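Local coordinates for sialidase B (PDB 4XJW), which hydrolyses alpha-2,3-, alpha-2,6- and alpha-2,8-linked terminal sialic acids from oligosaccharides, glycoproteins and glycolipids, acting as an intramolecular trans-sialidase, at residues L333-N338 with Y364-K369; E382-D387 with F407-L412; V588-K593 with D599-Y604. The protein carries 1 engineered substitution. All blocks are in the same frame, centred on the assembly; numbering follows the deposited sequence. Where two conformers were deposited one is given.

Interaction 1. Residues L333-N338 with Y364-K369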
loop_
_atom_site.group_PDB
_atom_site.type_symbol
_atom_site.label_atom_id
_atom_site.label_comp_id
_atom_site.label_asym_id
_atom_site.label_seq_id
_atom_site.Cartn_x
_atom_site.Cartn_y
_atom_site.Cartn_z
ATOM N N LEU A 333 7.653 24.394 -19.697
ATOM C CA LEU A 333 8.119 23.016 -19.746
ATOM C C LEU A 333 9.070 22.814 -20.920
ATOM O O LEU A 333 8.729 23.141 -22.061
ATOM C CB LEU A 333 6.917 22.079 -19.875
ATOM C CG LEU A 333 7.168 20.573 -19.809
ATOM C CD1 LEU A 333 7.629 20.184 -18.417
ATOM C CD2 LEU A 333 5.895 19.813 -20.193
ATOM N N LYS A 334 10.260 22.295 -20.633
ATOM C CA LYS A 334 11.269 22.052 -21.663
ATOM C C LYS A 334 11.009 20.717 -22.334
ATOM O O LYS A 334 10.555 19.771 -21.691
ATOM C CB LYS A 334 12.681 22.075 -21.068
ATOM C CG LYS A 334 13.089 23.421 -20.486
ATOM C CD LYS A 334 14.512 23.407 -19.963
ATOM C CE LYS A 334 14.643 22.522 -18.741
ATOM N NZ LYS A 334 16.033 22.479 -18.229
ATOM N N LEU A 335 11.280 20.651 -23.635
ATOM C CA LEU A 335 11.142 19.403 -24.376
ATOM C C LEU A 335 12.375 19.115 -25.223
ATOM O O LEU A 335 13.021 20.031 -25.737
ATOM C CB LEU A 335 9.921 19.440 -25.290
ATOM C CG LEU A 335 8.534 19.534 -24.656
ATOM C CD1 LEU A 335 7.460 19.746 -25.715
ATOM C CD2 LEU A 335 8.242 18.293 -23.832
ATOM N N LYS A 336 12.680 17.831 -25.366
ATOM C CA LYS A 336 13.748 17.374 -26.244
ATOM C C LYS A 336 13.118 16.608 -27.388
ATOM O O LYS A 336 12.280 15.724 -27.175
ATOM C CB LYS A 336 14.730 16.479 -25.484
ATOM C CG LYS A 336 15.631 15.634 -26.386
ATOM C CD LYS A 336 16.672 14.883 -25.582
ATOM C CE LYS A 336 17.636 15.851 -24.930
ATOM N NZ LYS A 336 18.674 15.160 -24.116
ATOM N N LYS A 337 13.502 16.949 -28.613
ATOM C CA LYS A 337 12.950 16.270 -29.771
ATOM C C LYS A 337 13.825 15.073 -30.109
ATOM O O LYS A 337 15.037 15.112 -29.904
ATOM C CB LYS A 337 12.858 17.224 -30.961
ATOM C CG LYS A 337 11.947 16.719 -32.064
ATOM C CD LYS A 337 11.916 17.669 -33.253
ATOM C CE LYS A 337 10.975 17.160 -34.337
ATOM N NZ LYS A 337 10.993 18.032 -35.550
ATOM N N ASN A 338 13.220 14.004 -30.614
ATOM C CA ASN A 338 13.987 12.805 -30.932
ATOM C C ASN A 338 15.101 13.111 -31.933
ATOM O O ASN A 338 14.867 13.765 -32.950
ATOM C CB ASN A 338 13.079 11.703 -31.468
ATOM C CG ASN A 338 13.750 10.340 -31.451
ATOM O OD1 ASN A 338 14.755 10.132 -30.768
ATOM N ND2 ASN A 338 13.190 9.405 -32.200
ATOM N N TYR A 364 3.850 21.919 -33.901
ATOM C CA TYR A 364 3.419 21.014 -32.841
ATOM C C TYR A 364 2.813 21.760 -31.672
ATOM O O TYR A 364 3.278 22.839 -31.304
ATOM C CB TYR A 364 4.595 20.198 -32.325
ATOM C CG TYR A 364 5.228 19.309 -33.360
ATOM C CD1 TYR A 364 4.657 18.089 -33.693
ATOM C CD2 TYR A 364 6.399 19.688 -33.992
ATOM C CE1 TYR A 364 5.238 17.267 -34.632
ATOM C CE2 TYR A 364 6.994 18.876 -34.927
ATOM C CZ TYR A 364 6.407 17.670 -35.247
ATOM O OH TYR A 364 6.992 16.863 -36.184
ATOM N N THR A 365 1.779 21.171 -31.083
ATOM C CA THR A 365 1.207 21.685 -29.848
ATOM C C THR A 365 1.032 20.561 -28.831
ATOM O O THR A 365 1.059 19.379 -29.180
ATOM C CB THR A 365 -0.148 22.386 -30.082
ATOM O OG1 THR A 365 -1.079 21.458 -30.653
ATOM C CG2 THR A 365 0.009 23.586 -31.015
ATOM N N ILE A 366 0.870 20.948 -27.570
ATOM C CA ILE A 366 0.592 20.012 -26.488
ATOM C C ILE A 366 -0.803 20.327 -25.952
ATOM O O ILE A 366 -1.096 21.483 -25.656
ATOM C CB ILE A 366 1.623 20.173 -25.354
ATOM C CG1 ILE A 366 3.053 20.071 -25.896
ATOM C CG2 ILE A 366 1.385 19.163 -24.252
ATOM C CD1 ILE A 366 3.385 18.725 -26.539
ATOM N N ASN A 367 -1.662 19.318 -25.831
ATOM C CA ASN A 367 -3.001 19.549 -25.284
ATOM C C ASN A 367 -3.020 19.480 -23.751
ATOM O O ASN A 367 -1.964 19.417 -23.122
ATOM C CB ASN A 367 -4.066 18.636 -25.928
ATOM C CG ASN A 367 -3.885 17.156 -25.589
ATOM O OD1 ASN A 367 -3.138 16.792 -24.685
ATOM N ND2 ASN A 367 -4.586 16.297 -26.320
ATOM N N ASP A 368 -4.206 19.495 -23.149
ATOM C CA ASP A 368 -4.282 19.450 -21.691
ATOM C C ASP A 368 -3.946 18.068 -21.127
ATOM O O ASP A 368 -3.654 17.932 -19.940
ATOM C CB ASP A 368 -5.643 19.925 -21.174
ATOM C CG ASP A 368 -5.708 19.955 -19.643
ATOM O OD1 ASP A 368 -4.668 20.234 -18.990
ATOM O OD2 ASP A 368 -6.797 19.681 -19.090
ATOM N N LYS A 369 -3.962 17.042 -21.969
ATOM C CA LYS A 369 -3.572 15.717 -21.497
ATOM C C LYS A 369 -2.053 15.504 -21.618
ATOM O O LYS A 369 -1.558 14.398 -21.383
ATOM C CB LYS A 369 -4.338 14.619 -22.242
ATOM C CG LYS A 369 -5.848 14.822 -22.269
ATOM C CD LYS A 369 -6.567 13.567 -22.737
ATOM C CE LYS A 369 -7.921 13.891 -23.352
ATOM N NZ LYS A 369 -8.675 12.647 -23.708
#
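The backbones facing each other at Lys337 and Tyr364 do not pair: the CA atoms of Lys337 and Tyr364 are 11.1 Å apart. Strands 330-337 and 360-366 belong to one antiparallel sheet, yet strands 345-347 and 352-355 separate them in its order, so the strands are not neighbours, and side chains meet across the distance, consistent with a curled or branched sheet. Alternation along each strand points Leu335 and Lys337 toward Tyr364 and Ile366. At the buried end Leu335 and Ile366 meet methyl to methyl, with Leu335 CD1 4.3 Å from Ile366 CD1. At the other end Lys337 runs out fully extended, its CG lying opposite the backbone N (chi1 -164°), and crosses the tyrosine side chain at about a right angle. The ammonium comes obliquely to the ring, Lys337 NZ lying 4.1 Å from Tyr364 CE2, a loose contact rather than a stack. Phe413 packs against both Leu335 and Lys337 and meets the ring of Tyr364 edge-to-face, while Val347 touches both Leu335 and Ile366. The chemistry is thus graded, from apolar methyls inside to a charged group beside an aromatic ring toward the partly exposed end. With no polar bond to fix direction, the contact probably depends on shape and on the neighbouring side chains.

Interaction 2. Residues E382-D387 with F407-L412; sequences EQYSVD and FYKDSL
At the edge of the Tyr384 ring, in its plane, lies Asp410 OD1, while the second carboxylate oxygen approaches obliquely. The two planes are turned 64° from each other, so ring and carboxylate meet neither stacked nor coplanar. Tyr384 OH donates to Asp410 OD1 over 2.7 Å, and that oxygen accepts with its syn lone pair, the one on the side of the other oxygen; Asp410 OD2 lies 3.4 Å from Tyr384 CE1. The two side chains come from opposite directions. Asp410 has its CG beside its own backbone N (chi1 -69°), which carries the carboxylate out from the loop toward the phenol. The extended chain of Lys409 passes nearby, with CD 4.0 Å from Tyr384 OH.

A water donates to Asp410 OD2 over 2.7 Å and accepts from Glu382 N at 2.9 Å, and His397 NE2 from strand 394-398 bonds that oxygen as well. These bonds, with the phenol, fix the rotation of the carboxylate and would be expected to stabilise its negative charge. Glu382 instead directs OE2 to Gly399 N.

Lys409 and Asp410 are the two central residues of a type I beta turn running from Tyr408 to Ser411. The arrangement is a turn tied through one aspartate to strand 377-387, within the antiparallel sheet inserted between strands 301-308 and 420-426, which are neighbours in a sheet of the sialidase catalytic domain.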
loop_
_atom_site.group_PDB
_atom_site.type_symbol
_atom_site.label_atom_id
_atom_site.label_comp_id
_atom_site.label_asym_id
_atom_site.label_seq_id
_atom_site.Cartn_x
_atom_site.Cartn_y
_atom_site.Cartn_z
ATOM N N GLU A 382 2.901 3.202 -29.853
ATOM C CA GLU A 382 2.429 1.839 -29.611
ATOM C C GLU A 382 2.614 1.497 -28.138
ATOM O O GLU A 382 3.671 1.748 -27.557
ATOM C CB GLU A 382 3.170 0.831 -30.489
ATOM C CG GLU A 382 2.589 -0.580 -30.428
ATOM C CD GLU A 382 3.298 -1.540 -31.370
ATOM O OE1 GLU A 382 4.186 -1.083 -32.121
ATOM O OE2 GLU A 382 2.975 -2.744 -31.342
ATOM N N GLN A 383 1.562 0.947 -27.536
ATOM C CA GLN A 383 1.563 0.587 -26.119
ATOM C C GLN A 383 2.459 -0.628 -25.833
ATOM O O GLN A 383 2.704 -1.455 -26.717
ATOM C CB GLN A 383 0.122 0.319 -25.674
ATOM C CG GLN A 383 -0.083 0.192 -24.159
ATOM C CD GLN A 383 -1.519 -0.151 -23.793
ATOM O OE1 GLN A 383 -1.988 -1.259 -24.055
ATOM N NE2 GLN A 383 -2.221 0.799 -23.187
ATOM N N TYR A 384 2.960 -0.719 -24.599
ATOM C CA TYR A 384 3.734 -1.872 -24.150
ATOM C C TYR A 384 2.927 -2.749 -23.203
ATOM O O TYR A 384 2.037 -2.264 -22.500
ATOM C CB TYR A 384 4.979 -1.426 -23.391
ATOM C CG TYR A 384 6.033 -0.724 -24.218
ATOM C CD1 TYR A 384 5.974 0.649 -24.430
ATOM C CD2 TYR A 384 7.108 -1.427 -24.752
ATOM C CE1 TYR A 384 6.949 1.302 -25.169
ATOM C CE2 TYR A 384 8.083 -0.782 -25.489
ATOM C CZ TYR A 384 8.001 0.578 -25.693
ATOM O OH TYR A 384 8.974 1.225 -26.429
ATOM N N SER A 385 3.271 -4.032 -23.177
ATOM C CA SER A 385 2.773 -4.970 -22.179
ATOM C C SER A 385 3.986 -5.662 -21.569
ATOM O O SER A 385 5.063 -5.655 -22.159
ATOM C CB SER A 385 1.863 -6.008 -22.824
ATOM O OG SER A 385 0.584 -5.477 -23.128
ATOM N N VAL A 386 3.820 -6.264 -20.395
ATOM C CA VAL A 386 4.919 -6.981 -19.754
ATOM C C VAL A 386 4.601 -8.459 -19.545
ATOM O O VAL A 386 3.448 -8.837 -19.391
ATOM C CB VAL A 386 5.332 -6.331 -18.416
ATOM C CG1 VAL A 386 5.640 -4.872 -18.615
ATOM C CG2 VAL A 386 4.255 -6.520 -17.360
ATOM N N ASP A 387 5.632 -9.297 -19.536
ATOM C CA ASP A 387 5.439 -10.716 -19.240
ATOM C C ASP A 387 6.734 -11.345 -18.734
ATOM O O ASP A 387 7.823 -10.783 -18.894
ATOM C CB ASP A 387 4.951 -11.478 -20.476
ATOM C CG ASP A 387 6.049 -11.682 -21.503
ATOM O OD1 ASP A 387 6.794 -12.682 -21.389
ATOM O OD2 ASP A 387 6.170 -10.841 -22.418
ATOM N N PHE A 407 5.422 12.448 -21.522
ATOM C CA PHE A 407 6.011 11.673 -20.432
ATOM C C PHE A 407 6.411 10.247 -20.836
ATOM O O PHE A 407 6.945 9.488 -20.019
ATOM C CB PHE A 407 5.041 11.642 -19.242
ATOM C CG PHE A 407 5.046 12.914 -18.432
ATOM C CD1 PHE A 407 4.229 13.979 -18.783
ATOM C CD2 PHE A 407 5.876 13.040 -17.327
ATOM C CE1 PHE A 407 4.240 15.153 -18.035
ATOM C CE2 PHE A 407 5.902 14.218 -16.582
ATOM C CZ PHE A 407 5.081 15.260 -16.934
ATOM N N TYR A 408 6.190 9.895 -22.102
ATOM C CA TYR A 408 6.378 8.520 -22.559
ATOM C C TYR A 408 7.742 8.281 -23.199
ATOM O O TYR A 408 8.353 9.198 -23.754
ATOM C CB TYR A 408 5.317 8.122 -23.586
ATOM C CG TYR A 408 3.893 8.037 -23.091
ATOM C CD1 TYR A 408 3.569 8.217 -21.751
ATOM C CD2 TYR A 408 2.867 7.762 -23.984
ATOM C CE1 TYR A 408 2.245 8.124 -21.320
ATOM C CE2 TYR A 408 1.560 7.672 -23.566
ATOM C CZ TYR A 408 1.249 7.856 -22.241
ATOM O OH TYR A 408 -0.081 7.762 -21.868
ATOM N N LYS A 409 8.180 7.030 -23.149
ATOM C CA LYS A 409 9.469 6.631 -23.717
ATOM C C LYS A 409 9.476 6.806 -25.236
ATOM O O LYS A 409 10.483 7.208 -25.811
ATOM C CB LYS A 409 9.757 5.176 -23.354
ATOM C CG LYS A 409 10.978 4.578 -24.042
ATOM C CD LYS A 409 11.156 3.134 -23.604
ATOM C CE LYS A 409 12.357 2.489 -24.269
ATOM N NZ LYS A 409 12.537 1.071 -23.840
ATOM N N ASP A 410 8.338 6.543 -25.873
ATOM C CA ASP A 410 8.260 6.538 -27.335
ATOM C C ASP A 410 7.898 7.891 -27.958
ATOM O O ASP A 410 7.728 7.990 -29.178
ATOM C CB ASP A 410 7.254 5.482 -27.814
ATOM C CG ASP A 410 7.725 4.055 -27.580
ATOM O OD1 ASP A 410 8.781 3.843 -26.946
ATOM O OD2 ASP A 410 7.003 3.134 -28.033
ATOM N N SER A 411 7.758 8.925 -27.134
ATOM C CA SER A 411 7.330 10.233 -27.635
ATOM C C SER A 411 8.369 10.936 -28.525
ATOM O O SER A 411 9.583 10.818 -28.321
ATOM C CB SER A 411 6.929 11.160 -26.482
ATOM O OG SER A 411 6.325 12.339 -26.971
ATOM N N LEU A 412 7.867 11.675 -29.508
ATOM C CA LEU A 412 8.706 12.507 -30.372
ATOM C C LEU A 412 9.315 13.661 -29.581
ATOM O O LEU A 412 10.449 14.068 -29.834
ATOM C CB LEU A 412 7.877 13.056 -31.531
ATOM C CG LEU A 412 8.530 13.997 -32.540
ATOM C CD1 LEU A 412 9.740 13.338 -33.179
ATOM C CD2 LEU A 412 7.508 14.393 -33.608
HETATM O O HOH W 1 5.735 3.439 -30.421
#

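Interaction 3. Residues V588-K593 with D599-Y604; sequences VGLVNK and DWKYHY
Val588 and Tyr602 pair through their backbones, and the carbonyl of Val588 does double duty. Val588 N donates to Tyr602 O over 2.9 Å, while Val588 O accepts from two successive amides, Lys601 N at 3.0 Å and Tyr602 N at 3.3 Å. The first reaches the oxygen nearly head-on to the carbonyl but with a bent N-H (142°); the second is longer and almost straight (176°). One step on, Gly589 faces Trp600 as a non-hydrogen-bonded pair, and beyond it Leu590 and Asp599 exchange two backbone bonds.

Having no side chain, Gly589 lets the indole approach the main chain closely and obliquely, with Trp600 CE3 3.4 Å from Gly589 CA. Gly589 CA also makes a CA-H...O contact with Asp599 O at 3.3 Å. On the other side of the sheet Val588 CB lies at the edge of the Tyr602 ring, near its plane, and Lys601 CG stands over one face of that ring, offset toward the rim. Fully extended, with CG opposite its backbone N (chi1 -176°), Lys601 slides past Leu590, whose CD1 is 3.6 Å from Lys601 CD.

Farther out, Asp565 OD2 takes a salt bridge from Lys601 NZ and a hydrogen bond from Tyr602 OH, holding the two neighbours at their polar ends. Trp600 is packed against Val570 and Leu572 of strand 569-575 and against Ile543, while Leu657 of the C-terminal helix 654-657 touches Val588.

With Lys601 and Tyr602 both facing Val588, this is a classic beta bulge. It lies in the hairpin of strands 584-592 and 597-605, the last two strands of a four-stranded antiparallel sheet of the kind that forms one blade of the sialidase beta-propeller.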
loop_
_atom_site.group_PDB
_atom_site.type_symbol
_atom_site.label_atom_id
_atom_site.label_comp_id
_atom_site.label_asym_id
_atom_site.label_seq_id
_atom_site.Cartn_x
_atom_site.Cartn_y
_atom_site.Cartn_z
ATOM N N VAL A 588 -2.882 8.579 21.136
ATOM C CA VAL A 588 -3.726 9.732 21.427
ATOM C C VAL A 588 -2.992 10.713 22.336
ATOM O O VAL A 588 -2.543 10.336 23.420
ATOM C CB VAL A 588 -5.038 9.306 22.107
ATOM C CG1 VAL A 588 -5.910 10.520 22.388
ATOM C CG2 VAL A 588 -5.800 8.290 21.255
ATOM N N GLY A 589 -2.851 11.956 21.882
ATOM C CA GLY A 589 -2.208 12.989 22.680
ATOM C C GLY A 589 -3.171 14.100 23.050
ATOM O O GLY A 589 -3.988 14.523 22.226
ATOM N N LEU A 590 -3.079 14.578 24.289
ATOM C CA LEU A 590 -3.929 15.675 24.749
ATOM C C LEU A 590 -3.124 16.969 24.799
ATOM O O LEU A 590 -1.976 16.977 25.269
ATOM C CB LEU A 590 -4.497 15.366 26.132
ATOM C CG LEU A 590 -5.171 14.007 26.293
ATOM C CD1 LEU A 590 -5.812 13.874 27.661
ATOM C CD2 LEU A 590 -6.198 13.781 25.195
ATOM N N VAL A 591 -3.716 18.054 24.309
ATOM C CA VAL A 591 -3.020 19.330 24.206
ATOM C C VAL A 591 -3.086 20.119 25.511
ATOM O O VAL A 591 -4.161 20.303 26.088
ATOM C CB VAL A 591 -3.585 20.198 23.054
ATOM C CG1 VAL A 591 -2.851 21.526 22.971
ATOM C CG2 VAL A 591 -3.489 19.451 21.730
ATOM N N ASN A 592 -1.919 20.560 25.967
ATOM C CA ASN A 592 -1.805 21.488 27.080
ATOM C C ASN A 592 -1.982 22.902 26.531
ATOM O O ASN A 592 -1.117 23.404 25.811
ATOM C CB ASN A 592 -0.433 21.332 27.741
ATOM C CG ASN A 592 -0.300 22.133 29.026
ATOM O OD1 ASN A 592 -1.084 23.041 29.291
ATOM N ND2 ASN A 592 0.704 21.798 29.829
ATOM N N LYS A 593 -3.103 23.539 26.864
ATOM C CA LYS A 593 -3.431 24.858 26.319
ATOM C C LYS A 593 -2.447 25.951 26.747
ATOM O O LYS A 593 -2.418 27.032 26.164
ATOM C CB LYS A 593 -4.857 25.256 26.696
ATOM C CG LYS A 593 -5.922 24.291 26.201
ATOM C CD LYS A 593 -5.960 24.219 24.675
ATOM C CE LYS A 593 -6.486 25.509 24.064
ATOM N NZ LYS A 593 -6.641 25.410 22.578
ATOM N N ASP A 599 0.629 15.837 25.610
ATOM C CA ASP A 599 0.891 14.670 26.445
ATOM C C ASP A 599 0.356 13.417 25.767
ATOM O O ASP A 599 -0.859 13.220 25.684
ATOM C CB ASP A 599 0.247 14.833 27.826
ATOM C CG ASP A 599 0.212 13.535 28.614
ATOM O OD1 ASP A 599 1.182 12.746 28.530
ATOM O OD2 ASP A 599 -0.792 13.303 29.321
ATOM N N TRP A 600 1.261 12.569 25.282
ATOM C CA TRP A 600 0.863 11.321 24.628
ATOM C C TRP A 600 0.415 10.291 25.660
ATOM O O TRP A 600 1.221 9.567 26.248
ATOM C CB TRP A 600 1.985 10.804 23.729
ATOM C CG TRP A 600 2.421 11.860 22.764
ATOM C CD1 TRP A 600 3.531 12.649 22.856
ATOM C CD2 TRP A 600 1.723 12.284 21.582
ATOM N NE1 TRP A 600 3.579 13.524 21.796
ATOM C CE2 TRP A 600 2.484 13.317 20.999
ATOM C CE3 TRP A 600 0.537 11.881 20.959
ATOM C CZ2 TRP A 600 2.095 13.953 19.820
ATOM C CZ3 TRP A 600 0.153 12.517 19.797
ATOM C CH2 TRP A 600 0.921 13.542 19.239
ATOM N N LYS A 601 -0.894 10.250 25.874
ATOM C CA LYS A 601 -1.477 9.582 27.032
ATOM C C LYS A 601 -1.933 8.139 26.784
ATOM O O LYS A 601 -1.834 7.287 27.673
ATOM C CB LYS A 601 -2.646 10.423 27.535
ATOM C CG LYS A 601 -3.307 9.923 28.801
ATOM C CD LYS A 601 -4.358 10.944 29.257
ATOM C CE LYS A 601 -5.017 10.566 30.569
ATOM N NZ LYS A 601 -5.953 11.647 31.012
ATOM N N TYR A 602 -2.442 7.865 25.588
ATOM C CA TYR A 602 -2.973 6.541 25.266
ATOM C C TYR A 602 -2.271 5.936 24.047
ATOM O O TYR A 602 -2.019 6.636 23.067
ATOM C CB TYR A 602 -4.479 6.627 24.990
ATOM C CG TYR A 602 -5.302 7.196 26.127
ATOM C CD1 TYR A 602 -5.624 6.417 27.229
ATOM C CD2 TYR A 602 -5.781 8.500 26.080
ATOM C CE1 TYR A 602 -6.386 6.922 28.260
ATOM C CE2 TYR A 602 -6.545 9.017 27.101
ATOM C CZ TYR A 602 -6.841 8.219 28.194
ATOM O OH TYR A 602 -7.596 8.719 29.224
ATOM N N HIS A 603 -1.945 4.645 24.121
ATOM C CA HIS A 603 -1.387 3.900 22.986
ATOM C C HIS A 603 -2.297 2.710 22.697
ATOM O O HIS A 603 -2.509 1.871 23.573
ATOM C CB HIS A 603 0.009 3.368 23.325
ATOM C CG HIS A 603 1.054 4.431 23.447
ATOM N ND1 HIS A 603 2.103 4.550 22.558
ATOM C CD2 HIS A 603 1.223 5.417 24.361
ATOM C CE1 HIS A 603 2.865 5.568 22.914
ATOM N NE2 HIS A 603 2.356 6.109 24.007
ATOM N N TYR A 604 -2.832 2.627 21.479
ATOM C CA TYR A 604 -3.643 1.474 21.087
ATOM C C TYR A 604 -2.905 0.620 20.068
ATOM O O TYR A 604 -2.517 1.106 19.013
ATOM C CB TYR A 604 -4.972 1.922 20.480
ATOM C CG TYR A 604 -5.742 0.782 19.843
ATOM C CD1 TYR A 604 -6.446 -0.134 20.623
ATOM C CD2 TYR A 604 -5.762 0.618 18.461
ATOM C CE1 TYR A 604 -7.138 -1.188 20.043
ATOM C CE2 TYR A 604 -6.451 -0.421 17.877
ATOM C CZ TYR A 604 -7.137 -1.323 18.670
ATOM O OH TYR A 604 -7.824 -2.358 18.075
#

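Interactions 1 and 2 share the sheet inserted beside the propeller and touch: Asn338 N lies 2.9 Å from Leu412 O, a probable hydrogen bond, and Leu412 also packs on Tyr364. Interaction 3 is remote, its centre about 50 Å from that of interaction 2 and on the opposite side of the chain's centre, in a blade of the propeller. All three are partly buried, yet their chemistry follows their place. Non-adjacent strands in interaction 1 meet through apolar methyls and a lysine ammonium beside a tyrosine ring; a turn meets a strand in interaction 2 through a phenol, a carboxylate and water; adjacent hairpin strands in interaction 3 rely chiefly on backbone bonds.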